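Local coordinates for N5-Carboxyaminoimidazole ribonucleotide synthetase (Staphylococcus aureus subsp. aureus, PDB 3ORQ), which catalyses the ATP-dependent conversion of 5-aminoimidazole ribonucleotide and bicarbonate to N5-carboxyaminoimidazole ribonucleotide in purine biosynthesis, at residues Q100-Q103 with A104-L108; D110-T113 with E114-L118; G279-S282 with I283-D287; E345-D348 with S349-M352; V362-T365 with E366-M369. All coordinates share one frame; numbering follows the deposited sequence.

Contact 1 of 5, residues Q100-Q103 with A104-L108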
loop_
_atom_site.group_PDB
_atom_site.type_symbol
_atom_site.label_atom_id
_atom_site.label_comp_id
_atom_site.label_asym_id
_atom_site.label_seq_id
_atom_site.Cartn_x
_atom_site.Cartn_y
_atom_site.Cartn_z
ATOM N N GLN A 100 19.703 12.924 4.402
ATOM C CA GLN A 100 20.339 11.817 5.136
ATOM C C GLN A 100 21.850 11.943 5.300
ATOM O O GLN A 100 22.432 11.312 6.202
ATOM C CB GLN A 100 20.005 10.479 4.453
ATOM C CG GLN A 100 18.625 9.966 4.760
ATOM C CD GLN A 100 18.287 8.762 3.899
ATOM O OE1 GLN A 100 18.133 8.879 2.676
ATOM N NE2 GLN A 100 18.214 7.587 4.527
ATOM N N GLY A 101 22.507 12.763 4.470
ATOM C CA GLY A 101 23.969 13.018 4.647
ATOM C C GLY A 101 24.756 11.766 4.295
ATOM O O GLY A 101 24.206 10.839 3.664
ATOM N N TYR A 102 26.034 11.724 4.651
ATOM C CA TYR A 102 26.891 10.572 4.350
ATOM C C TYR A 102 27.463 9.949 5.634
ATOM O O TYR A 102 28.045 8.874 5.595
ATOM C CB TYR A 102 28.041 10.959 3.396
ATOM C CG TYR A 102 29.001 11.937 4.035
ATOM C CD1 TYR A 102 28.677 13.301 4.116
ATOM C CD2 TYR A 102 30.185 11.500 4.631
ATOM C CE1 TYR A 102 29.524 14.213 4.720
ATOM C CE2 TYR A 102 31.051 12.418 5.248
ATOM C CZ TYR A 102 30.705 13.773 5.289
ATOM O OH TYR A 102 31.537 14.694 5.896
ATOM N N GLN A 103 27.280 10.612 6.760
ATOM C CA GLN A 103 27.880 10.139 8.010
ATOM C C GLN A 103 27.314 8.778 8.417
ATOM O O GLN A 103 28.057 7.891 8.838
ATOM C CB GLN A 103 27.677 11.166 9.142
ATOM C CG GLN A 103 28.321 10.756 10.459
ATOM C CD GLN A 103 27.773 11.525 11.657
ATOM O OE1 GLN A 103 26.608 11.906 11.665
ATOM N NE2 GLN A 103 28.605 11.716 12.695
ATOM N N ALA A 104 25.991 8.638 8.342
ATOM C CA ALA A 104 25.356 7.403 8.770
ATOM C C ALA A 104 25.991 6.271 7.994
ATOM O O ALA A 104 26.489 5.309 8.582
ATOM C CB ALA A 104 23.847 7.448 8.530
ATOM N N ILE A 105 26.008 6.406 6.668
ATOM C CA ILE A 105 26.542 5.376 5.799
ATOM C C ILE A 105 27.990 5.104 6.063
ATOM O O ILE A 105 28.336 3.960 6.257
ATOM C CB ILE A 105 26.382 5.714 4.315
ATOM C CG1 ILE A 105 24.911 5.632 3.903
ATOM C CG2 ILE A 105 27.246 4.779 3.473
ATOM C CD1 ILE A 105 24.340 4.217 3.745
ATOM N N GLN A 106 28.829 6.139 6.056
ATOM C CA GLN A 106 30.278 5.986 6.277
ATOM C C GLN A 106 30.572 5.124 7.497
ATOM O O GLN A 106 31.394 4.210 7.480
ATOM C CB GLN A 106 30.933 7.368 6.477
ATOM C CG GLN A 106 32.416 7.346 6.938
ATOM C CD GLN A 106 32.894 8.698 7.527
ATOM O OE1 GLN A 106 32.305 9.763 7.276
ATOM N NE2 GLN A 106 33.962 8.648 8.316
ATOM N N LEU A 107 29.876 5.455 8.570
ATOM C CA LEU A 107 30.201 4.983 9.877
ATOM C C LEU A 107 29.583 3.597 10.105
ATOM O O LEU A 107 30.211 2.735 10.716
ATOM C CB LEU A 107 29.698 6.028 10.843
ATOM C CG LEU A 107 30.016 5.962 12.308
ATOM C CD1 LEU A 107 29.708 7.323 12.941
ATOM C CD2 LEU A 107 29.155 4.841 12.895
ATOM N N LEU A 108 28.380 3.362 9.566
ATOM C CA LEU A 108 27.729 2.066 9.736
ATOM C C LEU A 108 28.105 0.980 8.727
ATOM O O LEU A 108 27.711 -0.158 8.901
ATOM C CB LEU A 108 26.202 2.217 9.830
ATOM C CG LEU A 108 25.787 3.213 10.923
ATOM C CD1 LEU A 108 24.313 3.568 10.801
ATOM C CD2 LEU A 108 26.185 2.744 12.340
HETATM O O HOH W 1 24.333 10.813 8.070
HETATM O O HOH W 2 24.320 8.634 5.491
#

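Contact 2 of 5, residues D110-T113 with E114-L118. With ADP (adenosine-5'-diphosphate), chain D.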
loop_
_atom_site.group_PDB
_atom_site.type_symbol
_atom_site.label_atom_id
_atom_site.label_comp_id
_atom_site.label_asym_id
_atom_site.label_seq_id
_atom_site.Cartn_x
_atom_site.Cartn_y
_atom_site.Cartn_z
ATOM N N ASP A 110 31.076 -0.086 8.181
ATOM C CA ASP A 110 32.188 -0.834 8.723
ATOM C C ASP A 110 31.915 -1.184 10.197
ATOM O O ASP A 110 31.816 -0.293 11.031
ATOM C CB ASP A 110 33.450 -0.003 8.523
ATOM C CG ASP A 110 34.574 -0.415 9.419
ATOM O OD1 ASP A 110 34.626 -1.597 9.832
ATOM O OD2 ASP A 110 35.414 0.467 9.702
ATOM N N ARG A 111 31.782 -2.482 10.483
ATOM C CA ARG A 111 31.525 -3.016 11.833
ATOM C C ARG A 111 32.401 -2.443 12.943
ATOM O O ARG A 111 31.916 -2.200 14.042
ATOM C CB ARG A 111 31.672 -4.539 11.854
ATOM C CG ARG A 111 30.633 -5.285 11.033
ATOM C CD ARG A 111 30.509 -6.689 11.539
ATOM N NE ARG A 111 29.680 -7.522 10.677
ATOM C CZ ARG A 111 28.373 -7.696 10.826
ATOM N NH1 ARG A 111 27.731 -7.063 11.787
ATOM N NH2 ARG A 111 27.705 -8.492 9.997
ATOM N N LEU A 112 33.690 -2.241 12.680
ATOM C CA LEU A 112 34.578 -1.659 13.702
ATOM C C LEU A 112 34.168 -0.232 14.031
ATOM O O LEU A 112 34.091 0.151 15.201
ATOM C CB LEU A 112 36.038 -1.686 13.254
ATOM C CG LEU A 112 37.070 -1.033 14.181
ATOM C CD1 LEU A 112 37.028 -1.630 15.597
ATOM C CD2 LEU A 112 38.483 -1.142 13.592
ATOM N N THR A 113 33.907 0.556 12.993
ATOM C CA THR A 113 33.538 1.964 13.186
ATOM C C THR A 113 32.177 2.045 13.864
ATOM O O THR A 113 31.947 2.897 14.721
ATOM C CB THR A 113 33.622 2.738 11.852
ATOM O OG1 THR A 113 34.984 2.694 11.398
ATOM C CG2 THR A 113 33.247 4.175 12.027
ATOM N N GLU A 114 31.307 1.106 13.518
ATOM C CA GLU A 114 29.978 1.001 14.109
ATOM C C GLU A 114 30.047 0.704 15.606
ATOM O O GLU A 114 29.362 1.348 16.410
ATOM C CB GLU A 114 29.180 -0.082 13.405
ATOM C CG GLU A 114 27.819 -0.384 14.011
ATOM C CD GLU A 114 26.962 -1.259 13.098
ATOM O OE1 GLU A 114 27.492 -2.198 12.466
ATOM O OE2 GLU A 114 25.745 -1.009 13.001
ATOM N N LYS A 115 30.874 -0.276 15.974
ATOM C CA LYS A 115 31.060 -0.633 17.375
ATOM C C LYS A 115 31.698 0.505 18.156
ATOM O O LYS A 115 31.200 0.849 19.221
ATOM C CB LYS A 115 31.823 -1.954 17.548
ATOM C CG LYS A 115 30.964 -3.183 17.268
ATOM C CD LYS A 115 31.801 -4.447 17.100
ATOM C CE LYS A 115 30.984 -5.543 16.382
ATOM N NZ LYS A 115 29.709 -5.819 17.100
ATOM N N GLU A 116 32.750 1.106 17.610
ATOM C CA GLU A 116 33.439 2.218 18.271
ATOM C C GLU A 116 32.458 3.340 18.579
ATOM O O GLU A 116 32.383 3.820 19.715
ATOM C CB GLU A 116 34.568 2.762 17.399
ATOM C CG GLU A 116 35.855 1.936 17.413
ATOM C CD GLU A 116 36.915 2.468 16.441
ATOM O OE1 GLU A 116 36.558 3.254 15.529
ATOM O OE2 GLU A 116 38.106 2.094 16.584
ATOM N N THR A 117 31.667 3.715 17.564
ATOM C CA THR A 117 30.733 4.818 17.705
ATOM C C THR A 117 29.727 4.542 18.815
ATOM O O THR A 117 29.444 5.418 19.652
ATOM C CB THR A 117 29.975 5.092 16.390
ATOM O OG1 THR A 117 30.916 5.375 15.352
ATOM C CG2 THR A 117 29.035 6.274 16.552
ATOM N N LEU A 118 29.196 3.323 18.824
ATOM C CA LEU A 118 28.211 2.949 19.831
ATOM C C LEU A 118 28.788 3.073 21.256
ATOM O O LEU A 118 28.187 3.704 22.136
ATOM C CB LEU A 118 27.691 1.537 19.554
ATOM C CG LEU A 118 26.921 1.252 18.260
ATOM C CD1 LEU A 118 26.559 -0.260 18.123
ATOM C CD2 LEU A 118 25.675 2.136 18.166
HETATM P PB ADP D . 24.098 -9.604 10.091
HETATM O O1B ADP D . 24.580 -8.177 10.046
HETATM O O2B ADP D . 22.633 -9.868 10.302
HETATM O O3B ADP D . 24.687 -10.420 8.974
HETATM P PA ADP D . 24.529 -9.824 12.895
HETATM O O1A ADP D . 25.819 -9.283 13.459
HETATM O O2A ADP D . 23.288 -8.972 12.980
HETATM O O3A ADP D . 24.793 -10.293 11.369
HETATM O "O5'" ADP D . 24.175 -11.242 13.560
HETATM C "C5'" ADP D . 23.168 -12.084 13.026
HETATM C "C4'" ADP D . 22.650 -12.984 14.133
HETATM O "O4'" ADP D . 23.723 -13.779 14.702
HETATM C "C3'" ADP D . 22.038 -12.205 15.300
HETATM O "O3'" ADP D . 20.651 -11.889 15.129
HETATM C "C2'" ADP D . 22.246 -13.158 16.466
HETATM O "O2'" ADP D . 21.139 -14.030 16.600
HETATM C "C1'" ADP D . 23.509 -13.936 16.114
HETATM N N9 ADP D . 24.588 -13.224 16.833
HETATM C C8 ADP D . 25.368 -12.255 16.305
HETATM N N7 ADP D . 26.238 -11.760 17.219
HETATM C C5 ADP D . 26.010 -12.458 18.361
HETATM C C6 ADP D . 26.600 -12.455 19.724
HETATM N N6 ADP D . 27.606 -11.584 20.013
HETATM N N1 ADP D . 26.078 -13.317 20.628
HETATM C C2 ADP D . 25.066 -14.166 20.327
HETATM N N3 ADP D . 24.479 -14.226 19.106
HETATM C C4 ADP D . 24.915 -13.407 18.110
#

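Contact 3 of 5, residues G279-S282 with I283-D287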
loop_
_atom_site.group_PDB
_atom_site.type_symbol
_atom_site.label_atom_id
_atom_site.label_comp_id
_atom_site.label_asym_id
_atom_site.label_seq_id
_atom_site.Cartn_x
_atom_site.Cartn_y
_atom_site.Cartn_z
ATOM N N GLY A 279 10.663 -4.447 10.005
ATOM C CA GLY A 279 9.624 -3.397 10.032
ATOM C C GLY A 279 8.520 -3.599 9.028
ATOM O O GLY A 279 7.587 -2.769 8.945
ATOM N N HIS A 280 8.620 -4.656 8.221
ATOM C CA HIS A 280 7.667 -4.842 7.115
ATOM C C HIS A 280 6.223 -4.991 7.579
ATOM O O HIS A 280 5.303 -4.513 6.863
ATOM C CB HIS A 280 8.051 -5.947 6.164
ATOM C CG HIS A 280 9.345 -5.700 5.460
ATOM N ND1 HIS A 280 9.933 -4.458 5.404
ATOM C CD2 HIS A 280 10.203 -6.545 4.844
ATOM C CE1 HIS A 280 11.085 -4.540 4.765
ATOM N NE2 HIS A 280 11.268 -5.794 4.405
ATOM N N TYR A 281 6.043 -5.538 8.806
ATOM C CA TYR A 281 4.717 -5.827 9.346
ATOM C C TYR A 281 3.886 -4.522 9.407
ATOM O O TYR A 281 2.630 -4.548 9.364
ATOM C CB TYR A 281 4.822 -6.454 10.738
ATOM C CG TYR A 281 5.213 -5.392 11.735
ATOM C CD1 TYR A 281 6.548 -5.023 11.878
ATOM C CD2 TYR A 281 4.246 -4.654 12.404
ATOM C CE1 TYR A 281 6.909 -3.997 12.699
ATOM C CE2 TYR A 281 4.617 -3.620 13.277
ATOM C CZ TYR A 281 5.953 -3.288 13.404
ATOM O OH TYR A 281 6.366 -2.262 14.236
ATOM N N SER A 282 4.573 -3.378 9.539
ATOM C CA SER A 282 3.894 -2.090 9.798
ATOM C C SER A 282 3.025 -1.677 8.615
ATOM O O SER A 282 2.123 -0.811 8.722
ATOM C CB SER A 282 4.929 -0.988 10.072
ATOM O OG SER A 282 5.775 -0.800 8.955
ATOM N N ILE A 283 3.276 -2.291 7.467
ATOM C CA ILE A 283 2.392 -2.015 6.319
ATOM C C ILE A 283 0.969 -2.421 6.659
ATOM O O ILE A 283 0.066 -1.670 6.444
ATOM C CB ILE A 283 2.837 -2.705 5.051
ATOM C CG1 ILE A 283 4.073 -2.020 4.513
ATOM C CG2 ILE A 283 1.745 -2.622 3.981
ATOM C CD1 ILE A 283 4.893 -2.933 3.564
ATOM N N GLU A 284 0.759 -3.627 7.166
ATOM C CA GLU A 284 -0.626 -4.027 7.468
ATOM C C GLU A 284 -1.094 -3.631 8.870
ATOM O O GLU A 284 -2.294 -3.361 9.084
ATOM C CB GLU A 284 -0.799 -5.535 7.301
ATOM C CG GLU A 284 -0.836 -6.027 5.821
ATOM C CD GLU A 284 0.545 -6.088 5.237
ATOM O OE1 GLU A 284 1.490 -6.005 6.043
ATOM O OE2 GLU A 284 0.697 -6.167 3.995
ATOM N N ALA A 285 -0.163 -3.601 9.821
ATOM C CA ALA A 285 -0.527 -3.567 11.264
ATOM C C ALA A 285 -0.588 -2.183 11.896
ATOM O O ALA A 285 -1.202 -2.022 12.956
ATOM C CB ALA A 285 0.408 -4.450 12.039
ATOM N N CYS A 286 -0.005 -1.181 11.246
ATOM C CA CYS A 286 0.108 0.186 11.862
ATOM C C CYS A 286 -0.655 1.178 11.046
ATOM O O CYS A 286 -0.997 0.901 9.889
ATOM C CB CYS A 286 1.582 0.655 11.958
ATOM S SG CYS A 286 2.617 -0.353 13.046
ATOM N N ASP A 287 -0.883 2.355 11.612
ATOM C CA ASP A 287 -1.600 3.387 10.868
ATOM C C ASP A 287 -0.669 4.104 9.883
ATOM O O ASP A 287 -1.134 4.876 9.018
ATOM C CB ASP A 287 -2.287 4.379 11.825
ATOM C CG ASP A 287 -1.354 4.902 12.926
ATOM O OD1 ASP A 287 -0.196 4.435 13.033
ATOM O OD2 ASP A 287 -1.777 5.788 13.701
HETATM O O HOH W 3 3.963 -6.264 5.366
HETATM O O HOH W 4 0.175 1.219 7.502
#

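Contact 4 of 5, residues E345-D348 with S349-M352. With POP (pyrophosphate 2-), chain E.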
loop_
_atom_site.group_PDB
_atom_site.type_symbol
_atom_site.label_atom_id
_atom_site.label_comp_id
_atom_site.label_asym_id
_atom_site.label_seq_id
_atom_site.Cartn_x
_atom_site.Cartn_y
_atom_site.Cartn_z
ATOM N N GLU A 345 15.017 -14.805 -10.172
ATOM C CA GLU A 345 15.830 -15.984 -9.870
ATOM C C GLU A 345 15.655 -16.491 -8.450
ATOM O O GLU A 345 16.199 -15.902 -7.492
ATOM C CB GLU A 345 17.310 -15.718 -10.143
ATOM C CG GLU A 345 18.094 -17.014 -10.396
ATOM C CD GLU A 345 19.626 -16.837 -10.427
ATOM O OE1 GLU A 345 20.112 -15.736 -10.087
ATOM O OE2 GLU A 345 20.339 -17.818 -10.765
ATOM N N ARG A 346 14.901 -17.574 -8.293
ATOM C CA ARG A 346 14.722 -18.151 -6.964
ATOM C C ARG A 346 15.976 -18.904 -6.434
ATOM O O ARG A 346 16.497 -19.796 -7.111
ATOM C CB ARG A 346 13.495 -19.082 -6.951
ATOM C CG ARG A 346 13.234 -19.670 -5.561
ATOM C CD ARG A 346 12.061 -20.609 -5.503
ATOM N NE ARG A 346 10.850 -20.013 -6.012
ATOM C CZ ARG A 346 9.676 -20.648 -6.090
ATOM N NH1 ARG A 346 9.525 -21.904 -5.644
ATOM N NH2 ARG A 346 8.641 -20.006 -6.603
ATOM N N LYS A 347 16.444 -18.560 -5.229
ATOM C CA LYS A 347 17.498 -19.326 -4.555
ATOM C C LYS A 347 17.054 -19.597 -3.128
ATOM O O LYS A 347 16.287 -18.822 -2.544
ATOM C CB LYS A 347 18.838 -18.591 -4.521
ATOM C CG LYS A 347 19.232 -17.887 -5.775
ATOM C CD LYS A 347 20.650 -17.317 -5.678
ATOM C CE LYS A 347 20.907 -16.276 -6.804
ATOM N NZ LYS A 347 22.350 -15.858 -6.953
ATOM N N ASP A 348 17.579 -20.674 -2.554
ATOM C CA ASP A 348 17.056 -21.242 -1.314
ATOM C C ASP A 348 17.020 -20.267 -0.156
ATOM O O ASP A 348 16.137 -20.342 0.683
ATOM C CB ASP A 348 17.863 -22.500 -0.919
ATOM C CG ASP A 348 17.626 -23.699 -1.877
ATOM O OD1 ASP A 348 16.606 -23.726 -2.618
ATOM O OD2 ASP A 348 18.483 -24.622 -1.865
ATOM N N SER A 349 17.978 -19.353 -0.118
ATOM C CA SER A 349 18.133 -18.441 1.010
ATOM C C SER A 349 17.863 -16.989 0.616
ATOM O O SER A 349 17.955 -16.090 1.431
ATOM C CB SER A 349 19.544 -18.561 1.619
ATOM O OG SER A 349 19.654 -19.765 2.343
ATOM N N ARG A 350 17.526 -16.768 -0.642
ATOM C CA ARG A 350 17.221 -15.424 -1.098
ATOM C C ARG A 350 15.845 -15.026 -0.527
ATOM O O ARG A 350 14.920 -15.842 -0.456
ATOM C CB ARG A 350 17.232 -15.424 -2.641
ATOM C CG ARG A 350 17.208 -14.022 -3.238
ATOM C CD ARG A 350 17.446 -13.982 -4.698
ATOM N NE ARG A 350 17.632 -12.601 -5.158
ATOM C CZ ARG A 350 17.558 -12.191 -6.432
ATOM N NH1 ARG A 350 17.312 -13.067 -7.422
ATOM N NH2 ARG A 350 17.753 -10.903 -6.731
ATOM N N LYS A 351 15.708 -13.781 -0.105
ATOM C CA LYS A 351 14.452 -13.274 0.437
ATOM C C LYS A 351 13.589 -12.972 -0.755
ATOM O O LYS A 351 13.903 -12.050 -1.512
ATOM C CB LYS A 351 14.700 -11.998 1.229
ATOM C CG LYS A 351 15.427 -12.224 2.519
ATOM C CD LYS A 351 15.801 -10.930 3.204
ATOM C CE LYS A 351 16.596 -11.223 4.450
ATOM N NZ LYS A 351 16.934 -9.936 5.169
HETATM N N MSE A 352 12.505 -13.725 -0.934
HETATM C CA MSE A 352 11.690 -13.622 -2.147
HETATM C C MSE A 352 10.404 -12.860 -1.863
HETATM O O MSE A 352 9.700 -12.441 -2.790
HETATM C CB MSE A 352 11.355 -15.038 -2.683
HETATM C CG MSE A 352 12.610 -15.945 -2.916
HETATM SE SE MSE A 352 13.828 -15.278 -4.267
HETATM C CE MSE A 352 12.777 -15.428 -5.808
HETATM P P1 POP E . 21.230 -11.648 -2.533
HETATM O O1 POP E . 22.724 -11.441 -2.710
HETATM O O2 POP E . 20.759 -13.004 -3.027
HETATM O O3 POP E . 20.850 -11.496 -1.075
HETATM O O POP E . 20.607 -10.472 -3.444
HETATM P P2 POP E . 19.199 -9.777 -3.107
HETATM O O4 POP E . 19.402 -8.784 -1.977
HETATM O O5 POP E . 18.209 -10.846 -2.753
HETATM O O6 POP E . 18.745 -9.082 -4.360
#

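Contact 5 of 5, residues V362-T365 with E366-M369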
loop_
_atom_site.group_PDB
_atom_site.type_symbol
_atom_site.label_atom_id
_atom_site.label_comp_id
_atom_site.label_asym_id
_atom_site.label_seq_id
_atom_site.Cartn_x
_atom_site.Cartn_y
_atom_site.Cartn_z
ATOM N N VAL A 362 -1.223 -13.818 19.350
ATOM C CA VAL A 362 0.134 -13.944 18.830
ATOM C C VAL A 362 0.762 -15.289 19.187
ATOM O O VAL A 362 1.375 -15.941 18.346
ATOM C CB VAL A 362 1.005 -12.777 19.347
ATOM C CG1 VAL A 362 2.405 -13.027 19.037
ATOM C CG2 VAL A 362 0.540 -11.389 18.714
ATOM N N ASN A 363 0.621 -15.712 20.438
ATOM C CA ASN A 363 1.275 -16.950 20.875
ATOM C C ASN A 363 0.786 -18.170 20.104
ATOM O O ASN A 363 1.582 -19.004 19.706
ATOM C CB ASN A 363 1.194 -17.124 22.387
ATOM C CG ASN A 363 2.046 -16.090 23.131
ATOM O OD1 ASN A 363 2.759 -15.303 22.515
ATOM N ND2 ASN A 363 1.956 -16.075 24.437
ATOM N N GLN A 364 -0.512 -18.212 19.830
ATOM C CA GLN A 364 -1.090 -19.251 19.009
ATOM C C GLN A 364 -0.622 -19.151 17.558
ATOM O O GLN A 364 -0.101 -20.129 17.002
ATOM C CB GLN A 364 -2.603 -19.189 19.056
ATOM C CG GLN A 364 -3.250 -20.292 18.233
ATOM C CD GLN A 364 -2.846 -21.683 18.712
ATOM O OE1 GLN A 364 -3.275 -22.131 19.771
ATOM N NE2 GLN A 364 -2.015 -22.363 17.938
ATOM N N THR A 365 -0.801 -17.973 16.944
ATOM C CA THR A 365 -0.303 -17.753 15.595
ATOM C C THR A 365 1.162 -18.176 15.474
ATOM O O THR A 365 1.547 -18.791 14.480
ATOM C CB THR A 365 -0.408 -16.289 15.166
ATOM O OG1 THR A 365 -1.789 -15.900 15.127
ATOM C CG2 THR A 365 0.253 -16.107 13.789
ATOM N N GLU A 366 1.969 -17.853 16.484
ATOM C CA GLU A 366 3.373 -18.253 16.481
ATOM C C GLU A 366 3.506 -19.775 16.336
ATOM O O GLU A 366 4.322 -20.252 15.532
ATOM C CB GLU A 366 4.107 -17.788 17.745
ATOM C CG GLU A 366 5.592 -18.137 17.689
ATOM C CD GLU A 366 6.337 -17.787 18.948
ATOM O OE1 GLU A 366 7.422 -17.186 18.830
ATOM O OE2 GLU A 366 5.860 -18.124 20.051
ATOM N N GLN A 367 2.698 -20.517 17.097
ATOM C CA GLN A 367 2.690 -21.986 17.012
ATOM C C GLN A 367 2.323 -22.431 15.615
ATOM O O GLN A 367 3.020 -23.251 15.026
ATOM C CB GLN A 367 1.694 -22.615 18.009
ATOM C CG GLN A 367 2.182 -22.662 19.446
ATOM C CD GLN A 367 3.599 -23.233 19.560
ATOM O OE1 GLN A 367 4.509 -22.550 20.004
ATOM N NE2 GLN A 367 3.784 -24.476 19.133
ATOM N N ASP A 368 1.218 -21.876 15.110
ATOM C CA ASP A 368 0.709 -22.167 13.766
ATOM C C ASP A 368 1.810 -22.093 12.721
ATOM O O ASP A 368 1.923 -22.985 11.880
ATOM C CB ASP A 368 -0.416 -21.198 13.378
ATOM C CG ASP A 368 -1.672 -21.361 14.232
ATOM O OD1 ASP A 368 -1.720 -22.311 15.048
ATOM O OD2 ASP A 368 -2.617 -20.525 14.075
HETATM N N MSE A 369 2.608 -21.024 12.795
HETATM C CA MSE A 369 3.718 -20.764 11.876
HETATM C C MSE A 369 4.895 -21.742 12.080
HETATM O O MSE A 369 5.557 -22.129 11.113
HETATM C CB MSE A 369 4.219 -19.306 12.025
HETATM C CG MSE A 369 3.219 -18.176 11.629
HETATM SE SE MSE A 369 2.599 -18.488 9.826
HETATM C CE MSE A 369 0.841 -19.227 10.173
#

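Contact 1 of 5, residues Q100-Q103 with A104-L108
Tyr102 and Gln106, one helical turn apart, lie side by side and point the same way, with ring and amide planes only 8° apart. The amide oxygen OE1 of Gln106 comes within 3.6 Å of CE2 of Tyr102, reached by a chain that runs extended beyond CG. Beneath this pair the backbone closes the first turn: Gln106 N donates to Tyr102 O at 2.9 Å in a nearly straight bond, and Leu107 N donates to Gln103 O at 3.1 Å. Ala104 N and Ile105 N donate instead to two waters, which probably pass the bond on to Gln100 O and Gly101 O. Gly101, with a positive phi of 70° that glycine adopts easily, lets the loop bend just ahead of the helix. Farther out, Gln103 OE1 accepts from His249 N, while small Ala104 and branched Ile105 fit against Tyr79 of strand 76-79. Tyr102 is the N-cap of helix 103-109, whose first amides, before i to i+4 acceptors are available, are met by water, as is common at helix starts.

Contact 2 of 5, residues D110-T113 with E114-L118
Asp110 O accepts from Glu114 N at 2.9 Å, the first of four successive i to i+4 bonds that run through to Thr117 N and Thr113 O. Asp110 is the N-cap: its OD1 accepts from Leu112 N at 3.1 Å and OD2 from Thr113 OG1 at 2.8 Å, both donors lying above the carboxylate plane. OD1 also forms a salt bridge with Arg153. A short acidic side chain suits this place, since it can fold back on the first turn and probably interacts well with the helix dipole. One turn on, Thr113 O is gripped twice, by Thr117 N and by Thr117 OG1 (2.8 Å), from opposite faces of its carbonyl plane; chi1 of -58° aims this hydroxyl back along the helix. Arg111 stretches out from CG to NE, and its NH2 donates to O1B of ADP at 3.1 Å, meeting the beta-phosphate at the guanidinium edge. Lys115 lays its aliphatic part over Arg111 O and carries NZ to a salt bridge with Glu186, whose carboxylate also binds ADP. Helix 111-120 packs Thr113 and Thr117 against helix 103-109, Leu112 against strand 128-131, and Leu118 against strand 266-272, where Glu114 OE2 accepts from Ile271 N.

Contact 3 of 5, residues G279-S282 with I283-D287
Tyr281 carries CG between its backbone N and carbonyl carbon (chi1 74°), and this brings the ring alongside the next turn: its CD2 edge meets CB of Ala285 at 3.9 Å, and CE2 lies 3.8 Å from SG of Cys286. The sulfur-aromatic contact is oblique, the sulfur 61° off the ring normal. Ser282 CB sits above one face of the same ring, offset toward the rim, and also touches SG. With chi1 61°, Ser282 folds its OG back to donate to Gly279 O at 2.7 Å; Ser282 N gives that oxygen a second bond. Small Ala285 and Cys286 suit places pressed against a ring whose OH is hydrogen-bonded to Gln213. On the other flank, a water donates to both His280 O and Glu284 OE1, while Glu284 OE2 is bonded to His339. Ala285 N closes on Tyr281 O at 3.0 Å, but the next bond, Cys286 N to Ser282 O, is weak and Cys286 leaves helical angles. This is a type I turn running into the one-turn helix 282-285, packed between strands 207-218 and 351-358.

Contact 4 of 5, residues E345-D348 with S349-M352
Arg350 runs extended past the carbonyl of Glu345 and ends beside the bound pyrophosphate. Its guanidinium is held on two sides: NH1 donates to Glu345 O at 3.0 Å, in the carbonyl plane and on a lone pair, while NE donates to pyrophosphate O5 at 3.0 Å and NH2 to O6 at 3.1 Å, both nearly straight. Lys343 NZ also bonds the pyrophosphate. The backbone oxygen thus helps fix the rotation of the flat group that meets the anion. Arginine suits the place because its several N-H groups serve the carbonyl and the anion together. Selenomethionine Met352, bent at chi2 and chi3, curls its CE under the loop to 3.5 Å from Arg346 CA; a flexible apolar chain suits this buried spot. A type I turn from Lys347 to Arg350 reverses the chain, with Arg350 N donating to Lys347 O. The loop leads into strand 351-358 and lies against helix 320-326, where Arg346 forms a salt bridge with Asp324, as it does with nearby Glu327, and Met352 packs on Leu323.

Contact 5 of 5, residues V362-T365 with E366-M369
Gln364 and Asp368 make the side-chain hydrogen bond across this stretch, NE2 donating to OD1 at 2.9 Å. The N-H...acceptor angle is 140°, and OD1 is met from above the carboxylate plane, 41° out of it. Gln364 gets there by a bend at chi2 (59°), which turns its amide along the helix; the longer glutamine spans the i to i+4 step to the shorter aspartate on an exposed face. Backbone i to i+4 bonds hold this alpha-helix, 362-372, which follows strand 351-358 in the C-terminal domain: Glu366 N donates to Val362 O at 2.7 Å, Asp368 N to Gln364 O at 2.9 Å, and Met369 N to Thr365 O at 3.0 Å. Of the apolar contacts, Thr365 CG2 faces CG of selenomethionine Met369 at 4.2 Å; beta-branched Val362 and Thr365 and the flexible Met369 pack on Val314 of strand 313-319. Of the polar groups with partners beyond this helix, buried Glu366 forms salt bridges with Lys224 and Arg230, and Thr365 OG1 is hydrogen-bonded to Thr359.

In the fold
All five contacts are local and follow one another in series, so none nests in or crosses another. Contact 1 closes the loop after helix 86-95 by starting helix 103-109, and contact 2 begins helix 111-120 directly afterwards; the two helices pack on each other and so join the preATP-grasp part to the nucleotide site. Contact 3 ends the run from strand 266-272 in a short helix, on the far side of the chain's centre from the first two. Contact 4 turns the chain back into strand 351-358 at the pyrophosphate, about 7 Å from contact 3 between nearest atoms. Contact 5 lies in the following helix, 362-372, set against strands 221-227 and 313-319 on the same side of the centre as contact 3.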